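Local coordinates for mosquitocidal toxin (Lysinibacillus sphaericus, PDB 2VSE), which probably kills mosquito larvae as an ADP-ribosyltransferase toxin whose enzymatic part is joined to ricin-B-like lectin domains that probably recognise carbohydrate, at residues Tyr421-Lys426 / Gln545-Lys550; Lys431-Ile436 / Gln452-Ile457. One frame throughout, in Å; residues are numbered along the deposited sequence.

Contact 1 of 2, residues Tyr421-Lys426 / Gln545-Lys550; sequences YQVSSK and QRWIIK
Ile-548 is fastened to Ser-424 by a reciprocal pair of backbone hydrogen bonds, from Ile-548 N to Ser-424 O (2.7 Å) and from Ser-424 N back to Ile-548 O (3.0 Å); the strands run antiparallel, and Gln-422 and Lys-550 form the next such pair. CB of Ile-548 stands 3.6 Å from Ser-424 OG on one face of the sheet. With CG1 anti to the carbonyl carbon (chi1 -64°) and CD1 carried on nearly anti (chi2 153°), CD1 comes to 4.1 Å from Lys-426 CA. There Lys-426 N donates to Arg-546 O at 3.2 Å. A water over the centre of the Trp-547 ring joins Arg-546 O to Ser-425 OG, which also bonds Leu-427 N. On the opposite face from Ile-548, Trp-547 crosses Val-423 at roughly a right angle, its CE3 4.1 Å from Val-423 CG1. The same CE3 lies 3.4 Å from Ser-424 O, while the indole NE1 bonds outside, to Leu-521 O. Ile-549 extends this apolar face, setting CG2 3.4 Å from CD1 of Tyr-421. Pairing of this trefoil's first strand, 419-425, with its last, 547-551, helps close the six-stranded barrel of a ricin-type beta-trefoil, and Gln-545 to Trp-547 form one of its QxW motifs.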
ATOM      1  N   TYR A 421      -9.055   5.785   9.414  1.00 47.60           N
ATOM      2  CA  TYR A 421      -8.206   4.739   9.949  1.00 47.89           C
ATOM      3  C   TYR A 421      -8.899   3.977  11.061  1.00 48.10           C
ATOM      4  O   TYR A 421      -9.820   4.470  11.705  1.00 48.31           O
ATOM      5  CB  TYR A 421      -6.906   5.336  10.508  1.00 47.62           C
ATOM      6  CG  TYR A 421      -6.035   5.978   9.465  1.00 47.39           C
ATOM      7  CD1 TYR A 421      -5.055   5.247   8.800  1.00 47.22           C
ATOM      8  CD2 TYR A 421      -6.192   7.318   9.140  1.00 47.43           C
ATOM      9  CE1 TYR A 421      -4.251   5.837   7.836  1.00 47.67           C
ATOM     10  CE2 TYR A 421      -5.409   7.918   8.167  1.00 48.37           C
ATOM     11  CZ  TYR A 421      -4.435   7.174   7.526  1.00 48.10           C
ATOM     12  OH  TYR A 421      -3.654   7.781   6.577  1.00 48.29           O
ATOM     13  N   GLN A 422      -8.423   2.768  11.284  1.00 48.53           N
ATOM     14  CA  GLN A 422      -8.779   1.978  12.433  1.00 48.93           C
ATOM     15  C   GLN A 422      -7.508   1.934  13.271  1.00 49.03           C
ATOM     16  O   GLN A 422      -6.389   1.802  12.724  1.00 49.83           O
ATOM     17  CB  GLN A 422      -9.154   0.598  11.945  1.00 49.32           C
ATOM     18  CG  GLN A 422     -10.157  -0.121  12.772  1.00 52.12           C
ATOM     19  CD  GLN A 422     -10.992  -1.043  11.934  1.00 54.37           C
ATOM     20  OE1 GLN A 422     -11.895  -0.597  11.237  1.00 57.16           O
ATOM     21  NE2 GLN A 422     -10.698  -2.335  11.990  1.00 55.55           N
ATOM     22  N   VAL A 423      -7.657   2.108  14.579  1.00 48.54           N
ATOM     23  CA  VAL A 423      -6.519   2.161  15.495  1.00 47.96           C
ATOM     24  C   VAL A 423      -6.630   0.986  16.464  1.00 48.13           C
ATOM     25  O   VAL A 423      -7.619   0.856  17.181  1.00 48.24           O
ATOM     26  CB  VAL A 423      -6.473   3.510  16.269  1.00 47.57           C
ATOM     27  CG1 VAL A 423      -5.221   3.612  17.090  1.00 46.84           C
ATOM     28  CG2 VAL A 423      -6.538   4.676  15.309  1.00 46.88           C
ATOM     29  N   SER A 424      -5.630   0.121  16.466  1.00 48.26           N
ATOM     30  CA  SER A 424      -5.666  -1.080  17.291  1.00 48.92           C
ATOM     31  C   SER A 424      -4.352  -1.288  18.041  1.00 49.10           C
ATOM     32  O   SER A 424      -3.318  -0.726  17.676  1.00 49.42           O
ATOM     33  CB  SER A 424      -6.002  -2.302  16.434  1.00 49.11           C
ATOM     34  OG  SER A 424      -5.036  -2.482  15.410  1.00 50.00           O
ATOM     35  N   SER A 425      -4.404  -2.088  19.098  1.00 49.20           N
ATOM     36  CA  SER A 425      -3.256  -2.284  19.982  1.00 48.99           C
ATOM     37  C   SER A 425      -2.286  -3.321  19.436  1.00 48.96           C
ATOM     38  O   SER A 425      -2.696  -4.329  18.856  1.00 49.00           O
ATOM     39  CB  SER A 425      -3.732  -2.695  21.379  1.00 49.02           C
ATOM     40  OG  SER A 425      -2.669  -3.208  22.159  1.00 48.99           O
ATOM     41  N   LYS A 426      -1.000  -3.076  19.644  1.00 48.86           N
ATOM     42  CA  LYS A 426       0.043  -4.027  19.292  1.00 49.07           C
ATOM     43  C   LYS A 426      -0.176  -5.378  19.988  1.00 48.91           C
ATOM     44  O   LYS A 426       0.198  -6.425  19.455  1.00 48.86           O
ATOM     45  CB  LYS A 426       1.416  -3.430  19.638  1.00 49.52           C
ATOM     46  CG  LYS A 426       2.638  -4.314  19.369  1.00 49.90           C
ATOM     47  CD  LYS A 426       2.743  -4.721  17.917  1.00 51.87           C
ATOM     48  CE  LYS A 426       4.071  -5.415  17.635  1.00 52.87           C
ATOM     49  NZ  LYS A 426       3.991  -6.243  16.399  1.00 52.94           N
ATOM     50  N   GLN A 545       1.345   0.701  24.796  1.00 49.22           N
ATOM     51  CA  GLN A 545       1.383   2.111  24.386  1.00 49.27           C
ATOM     52  C   GLN A 545       1.697   2.254  22.893  1.00 49.43           C
ATOM     53  O   GLN A 545       1.850   3.371  22.373  1.00 49.58           O
ATOM     54  CB  GLN A 545       2.403   2.883  25.207  1.00 48.92           C
ATOM     55  CG  GLN A 545       2.013   3.082  26.664  1.00 48.81           C
ATOM     56  CD  GLN A 545       3.001   3.953  27.399  1.00 48.46           C
ATOM     57  OE1 GLN A 545       4.029   4.347  26.845  1.00 48.57           O
ATOM     58  NE2 GLN A 545       2.690   4.277  28.649  1.00 48.58           N
ATOM     59  N   ARG A 546       1.779   1.112  22.219  1.00 49.19           N
ATOM     60  CA  ARG A 546       2.117   1.057  20.813  1.00 49.29           C
ATOM     61  C   ARG A 546       0.874   0.703  20.008  1.00 49.27           C
ATOM     62  O   ARG A 546       0.095  -0.183  20.383  1.00 49.37           O
ATOM     63  CB  ARG A 546       3.249   0.061  20.591  1.00 49.36           C
ATOM     64  CG  ARG A 546       4.498   0.432  21.376  1.00 50.37           C
ATOM     65  CD  ARG A 546       5.524  -0.670  21.448  1.00 50.72           C
ATOM     66  NE  ARG A 546       6.515  -0.528  20.392  1.00 53.56           N
ATOM     67  CZ  ARG A 546       7.628   0.205  20.476  1.00 53.40           C
ATOM     68  NH1 ARG A 546       7.925   0.880  21.579  1.00 51.71           N
ATOM     69  NH2 ARG A 546       8.453   0.248  19.439  1.00 53.78           N
ATOM     70  N   TRP A 547       0.669   1.422  18.914  1.00 49.07           N
ATOM     71  CA  TRP A 547      -0.590   1.317  18.192  1.00 48.68           C
ATOM     72  C   TRP A 547      -0.409   1.090  16.698  1.00 48.48           C
ATOM     73  O   TRP A 547       0.450   1.702  16.059  1.00 48.47           O
ATOM     74  CB  TRP A 547      -1.434   2.563  18.443  1.00 48.49           C
ATOM     75  CG  TRP A 547      -1.738   2.773  19.893  1.00 48.44           C
ATOM     76  CD1 TRP A 547      -1.013   3.510  20.789  1.00 47.84           C
ATOM     77  CD2 TRP A 547      -2.833   2.213  20.627  1.00 48.43           C
ATOM     78  NE1 TRP A 547      -1.600   3.457  22.034  1.00 48.19           N
ATOM     79  CE2 TRP A 547      -2.722   2.673  21.962  1.00 48.74           C
ATOM     80  CE3 TRP A 547      -3.905   1.381  20.285  1.00 48.01           C
ATOM     81  CZ2 TRP A 547      -3.643   2.323  22.954  1.00 48.42           C
ATOM     82  CZ3 TRP A 547      -4.823   1.034  21.272  1.00 48.23           C
ATOM     83  CH2 TRP A 547      -4.682   1.502  22.591  1.00 48.34           C
ATOM     84  N   ILE A 548      -1.233   0.199  16.157  1.00 48.21           N
ATOM     85  CA  ILE A 548      -1.312  -0.032  14.720  1.00 47.84           C
ATOM     86  C   ILE A 548      -2.356   0.913  14.126  1.00 48.02           C
ATOM     87  O   ILE A 548      -3.496   0.956  14.597  1.00 47.85           O
ATOM     88  CB  ILE A 548      -1.664  -1.501  14.438  1.00 47.98           C
ATOM     89  CG1 ILE A 548      -0.522  -2.387  14.943  1.00 48.05           C
ATOM     90  CG2 ILE A 548      -1.973  -1.737  12.941  1.00 46.44           C
ATOM     91  CD1 ILE A 548      -0.940  -3.779  15.321  1.00 49.63           C
ATOM     92  N   ILE A 549      -1.957   1.688  13.118  1.00 47.84           N
ATOM     93  CA  ILE A 549      -2.876   2.595  12.449  1.00 47.95           C
ATOM     94  C   ILE A 549      -3.099   2.149  11.011  1.00 48.50           C
ATOM     95  O   ILE A 549      -2.236   2.292  10.170  1.00 48.86           O
ATOM     96  CB  ILE A 549      -2.398   4.046  12.505  1.00 47.60           C
ATOM     97  CG1 ILE A 549      -2.428   4.569  13.948  1.00 47.18           C
ATOM     98  CG2 ILE A 549      -3.250   4.931  11.606  1.00 47.33           C
ATOM     99  CD1 ILE A 549      -1.602   5.852  14.151  1.00 47.54           C
ATOM    100  N   LYS A 550      -4.275   1.606  10.737  1.00 48.96           N
ATOM    101  CA  LYS A 550      -4.521   0.981   9.454  1.00 49.66           C
ATOM    102  C   LYS A 550      -5.609   1.705   8.647  1.00 49.44           C
ATOM    103  O   LYS A 550      -6.702   1.923   9.153  1.00 49.49           O
ATOM    104  CB  LYS A 550      -4.883  -0.492   9.662  1.00 49.68           C
ATOM    105  CG  LYS A 550      -4.716  -1.345   8.446  1.00 52.20           C
ATOM    106  CD  LYS A 550      -5.273  -2.758   8.660  1.00 55.56           C
ATOM    107  CE  LYS A 550      -4.352  -3.659   9.515  1.00 57.54           C
ATOM    108  NZ  LYS A 550      -4.813  -5.109   9.520  1.00 57.42           N
TER
HETATM  109  O   HOH W   1      -5.841  -0.851  13.230  1.00 45.43           O
HETATM  110  O   HOH W   2      -1.719  -0.546  22.521  1.00 54.37           O

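Contact 2 of 2, residues Lys431-Ile436 / Gln452-Ile457; sequences KVIEQI and QVWNLI
A QxW motif, the signature of ricin-type beta-trefoil repeats, is made here by Gln-452, Val-453 and Trp-454, and its two outer members both reach strand 431-436. Trp-454 points its indole N-H almost straight at the backbone carbonyl of Ile-433 (NE1 to O 2.8 Å, angle at the hydrogen 177°). The oxygen lies in the ring plane, yet the donor stands above the carbonyl plane, 47° out of it. A water grips Ile-433 O a second time and also donates to Gln-452 O (2.6 Å), so both segments share it. The benzo side of the indole is packed by Gln-435, whose CB comes 3.7 Å from CH2, and by Ile-433, whose CG2 is 4.0 Å from CZ2. Gln-452 runs out extended, its CG anti to the carbonyl carbon (chi1 -68°), and brings its amide across Val-432, with Val-432 CG2 3.5 Å from NE2. That NE2 makes only a weak, bent bond to Glu-434 OE2 (3.1 Å); its stronger partner is Ser-445 O, while OE1 accepts from Ser-447 N. Glu-434 is held further by His-442 at OE1 and by a salt bridge from Lys-449 at OE2, which would favour the ionised carboxylate. Strand 431-436 pairs with 440-445 in a hairpin that lies, along the chain, between barrel strands 419-425 and 454-459; Trp-454 lies where this hairpin meets the barrel and also touches Ile-467 and Ser-469 of strand 464-469.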
ATOM      1  N   LYS A 431      -8.196  -5.772  18.241  1.00 49.08           N
ATOM      2  CA  LYS A 431      -8.777  -4.962  19.309  1.00 48.57           C
ATOM      3  C   LYS A 431      -8.644  -3.488  18.963  1.00 48.39           C
ATOM      4  O   LYS A 431      -7.563  -2.910  19.083  1.00 48.44           O
ATOM      5  CB  LYS A 431      -8.106  -5.250  20.649  1.00 48.56           C
ATOM      6  CG  LYS A 431      -8.238  -6.668  21.168  1.00 48.36           C
ATOM      7  CD  LYS A 431      -9.624  -7.260  20.983  1.00 49.16           C
ATOM      8  CE  LYS A 431     -10.483  -7.054  22.211  1.00 49.40           C
ATOM      9  NZ  LYS A 431     -11.285  -8.287  22.545  1.00 44.80           N
ATOM     10  N   VAL A 432      -9.746  -2.888  18.531  1.00 48.16           N
ATOM     11  CA  VAL A 432      -9.733  -1.513  18.034  1.00 48.10           C
ATOM     12  C   VAL A 432     -10.280  -0.506  19.052  1.00 48.44           C
ATOM     13  O   VAL A 432     -11.072  -0.857  19.945  1.00 48.29           O
ATOM     14  CB  VAL A 432     -10.535  -1.365  16.711  1.00 48.27           C
ATOM     15  CG1 VAL A 432      -9.888  -2.175  15.575  1.00 47.67           C
ATOM     16  CG2 VAL A 432     -12.007  -1.749  16.908  1.00 47.45           C
ATOM     17  N   ILE A 433      -9.856   0.747  18.901  1.00 48.52           N
ATOM     18  CA  ILE A 433     -10.419   1.855  19.659  1.00 48.21           C
ATOM     19  C   ILE A 433     -11.817   2.191  19.126  1.00 48.41           C
ATOM     20  O   ILE A 433     -11.973   2.608  17.970  1.00 48.27           O
ATOM     21  CB  ILE A 433      -9.511   3.097  19.620  1.00 48.29           C
ATOM     22  CG1 ILE A 433      -8.080   2.736  20.071  1.00 48.25           C
ATOM     23  CG2 ILE A 433     -10.118   4.230  20.452  1.00 47.42           C
ATOM     24  CD1 ILE A 433      -7.146   3.927  20.224  1.00 48.09           C
ATOM     25  N   GLU A 434     -12.819   2.004  19.987  1.00 48.40           N
ATOM     26  CA  GLU A 434     -14.219   2.182  19.627  1.00 48.52           C
ATOM     27  C   GLU A 434     -14.880   3.312  20.417  1.00 48.74           C
ATOM     28  O   GLU A 434     -14.684   3.442  21.631  1.00 49.02           O
ATOM     29  CB  GLU A 434     -14.966   0.868  19.839  1.00 48.57           C
ATOM     30  CG  GLU A 434     -16.482   0.942  19.743  1.00 48.80           C
ATOM     31  CD  GLU A 434     -17.128  -0.378  20.067  1.00 48.93           C
ATOM     32  OE1 GLU A 434     -17.684  -0.516  21.185  1.00 51.82           O
ATOM     33  OE2 GLU A 434     -17.074  -1.284  19.211  1.00 49.66           O
ATOM     34  N   GLN A 435     -15.668   4.127  19.725  1.00 48.71           N
ATOM     35  CA  GLN A 435     -16.429   5.157  20.382  1.00 49.24           C
ATOM     36  C   GLN A 435     -17.845   4.675  20.691  1.00 49.79           C
ATOM     37  O   GLN A 435     -18.659   4.430  19.793  1.00 49.39           O
ATOM     38  CB  GLN A 435     -16.474   6.407  19.529  1.00 49.27           C
ATOM     39  CG  GLN A 435     -16.973   7.626  20.278  1.00 51.24           C
ATOM     40  CD  GLN A 435     -17.440   8.704  19.336  1.00 54.19           C
ATOM     41  OE1 GLN A 435     -17.709   8.432  18.161  1.00 55.02           O
ATOM     42  NE2 GLN A 435     -17.557   9.934  19.839  1.00 54.17           N
ATOM     43  N   ILE A 436     -18.150   4.544  21.974  1.00 50.31           N
ATOM     44  CA  ILE A 436     -19.505   4.184  22.344  1.00 50.90           C
ATOM     45  C   ILE A 436     -20.200   5.391  23.002  1.00 50.99           C
ATOM     46  O   ILE A 436     -19.535   6.234  23.630  1.00 50.91           O
ATOM     47  CB  ILE A 436     -19.546   2.845  23.133  1.00 51.18           C
ATOM     48  CG1 ILE A 436     -20.920   2.192  22.993  1.00 52.27           C
ATOM     49  CG2 ILE A 436     -19.095   3.030  24.574  1.00 51.07           C
ATOM     50  CD1 ILE A 436     -20.862   0.758  22.501  1.00 54.25           C
ATOM     51  N   GLN A 452     -15.923   2.428  14.973  1.00 48.85           N
ATOM     52  CA  GLN A 452     -14.573   1.870  15.083  1.00 48.50           C
ATOM     53  C   GLN A 452     -13.604   2.491  14.071  1.00 48.51           C
ATOM     54  O   GLN A 452     -12.482   2.008  13.885  1.00 48.35           O
ATOM     55  CB  GLN A 452     -14.613   0.349  14.932  1.00 48.37           C
ATOM     56  CG  GLN A 452     -15.306  -0.351  16.083  1.00 48.48           C
ATOM     57  CD  GLN A 452     -15.377  -1.855  15.906  1.00 48.76           C
ATOM     58  OE1 GLN A 452     -15.426  -2.360  14.783  1.00 49.22           O
ATOM     59  NE2 GLN A 452     -15.391  -2.582  17.022  1.00 47.75           N
ATOM     60  N   VAL A 453     -14.038   3.571  13.427  1.00 48.31           N
ATOM     61  CA  VAL A 453     -13.244   4.223  12.392  1.00 48.32           C
ATOM     62  C   VAL A 453     -13.030   5.684  12.765  1.00 48.37           C
ATOM     63  O   VAL A 453     -13.956   6.367  13.197  1.00 48.26           O
ATOM     64  CB  VAL A 453     -13.928   4.089  10.988  1.00 48.23           C
ATOM     65  CG1 VAL A 453     -13.123   4.796   9.907  1.00 47.93           C
ATOM     66  CG2 VAL A 453     -14.107   2.630  10.625  1.00 47.64           C
ATOM     67  N   TRP A 454     -11.803   6.160  12.606  1.00 48.55           N
ATOM     68  CA  TRP A 454     -11.451   7.511  13.029  1.00 48.61           C
ATOM     69  C   TRP A 454     -10.881   8.307  11.867  1.00 48.90           C
ATOM     70  O   TRP A 454     -10.183   7.769  11.001  1.00 48.93           O
ATOM     71  CB  TRP A 454     -10.452   7.469  14.187  1.00 48.43           C
ATOM     72  CG  TRP A 454     -11.000   6.771  15.375  1.00 49.06           C
ATOM     73  CD1 TRP A 454     -10.964   5.428  15.623  1.00 49.19           C
ATOM     74  CD2 TRP A 454     -11.697   7.366  16.481  1.00 49.44           C
ATOM     75  NE1 TRP A 454     -11.591   5.148  16.811  1.00 49.41           N
ATOM     76  CE2 TRP A 454     -12.053   6.318  17.361  1.00 49.97           C
ATOM     77  CE3 TRP A 454     -12.064   8.683  16.809  1.00 48.19           C
ATOM     78  CZ2 TRP A 454     -12.762   6.541  18.557  1.00 49.92           C
ATOM     79  CZ3 TRP A 454     -12.771   8.907  17.992  1.00 48.53           C
ATOM     80  CH2 TRP A 454     -13.110   7.841  18.853  1.00 49.17           C
ATOM     81  N   ASN A 455     -11.199   9.592  11.869  1.00 48.96           N
ATOM     82  CA  ASN A 455     -10.699  10.540  10.906  1.00 49.34           C
ATOM     83  C   ASN A 455      -9.480  11.222  11.533  1.00 49.39           C
ATOM     84  O   ASN A 455      -9.603  11.906  12.552  1.00 49.26           O
ATOM     85  CB  ASN A 455     -11.802  11.566  10.641  1.00 49.77           C
ATOM     86  CG  ASN A 455     -11.795  12.109   9.224  1.00 50.94           C
ATOM     87  OD1 ASN A 455     -11.502  11.399   8.252  1.00 52.56           O
ATOM     88  ND2 ASN A 455     -12.156  13.383   9.095  1.00 51.91           N
ATOM     89  N   LEU A 456      -8.299  10.986  10.963  1.00 49.21           N
ATOM     90  CA  LEU A 456      -7.091  11.679  11.393  1.00 48.77           C
ATOM     91  C   LEU A 456      -6.831  12.819  10.426  1.00 48.86           C
ATOM     92  O   LEU A 456      -6.660  12.591   9.229  1.00 48.60           O
ATOM     93  CB  LEU A 456      -5.892  10.731  11.450  1.00 48.52           C
ATOM     94  CG  LEU A 456      -5.779   9.781  12.658  1.00 48.89           C
ATOM     95  CD1 LEU A 456      -7.043   8.917  12.911  1.00 47.48           C
ATOM     96  CD2 LEU A 456      -4.555   8.877  12.478  1.00 48.30           C
ATOM     97  N   ILE A 457      -6.846  14.042  10.952  1.00 49.00           N
ATOM     98  CA  ILE A 457      -6.512  15.231  10.172  1.00 49.34           C
ATOM     99  C   ILE A 457      -5.375  16.040  10.804  1.00 49.33           C
ATOM    100  O   ILE A 457      -5.430  16.435  11.973  1.00 49.93           O
ATOM    101  CB  ILE A 457      -7.757  16.124   9.821  1.00 49.53           C
ATOM    102  CG1 ILE A 457      -7.371  17.605   9.784  1.00 49.29           C
ATOM    103  CG2 ILE A 457      -8.906  15.902  10.793  1.00 49.67           C
ATOM    104  CD1 ILE A 457      -8.004  18.374   8.652  1.00 52.25           C
TER
HETATM  105  O   HOH W   3     -10.487   1.999  15.497  1.00 37.36           O

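Both contacts belong to one beta-trefoil and meet at strand 419-425, whose Tyr-421 O probably bonds Trp-454 N and whose Val-423 O probably bonds Ile-433 N. Contact 1 is partly buried, with lysines at its outer side, and relies on strand pairing; contact 2 is wholly buried and rests chiefly on an indole reaching a backbone carbonyl, with a weak amide-carboxylate bond beside it, between strands set nearly at right angles. Chain order nests contact 2 inside the loop that contact 1 closes. Each includes a QxW motif whose indole N-H goes to a backbone carbonyl, across the contact in contact 2 but outside the two segments in contact 1.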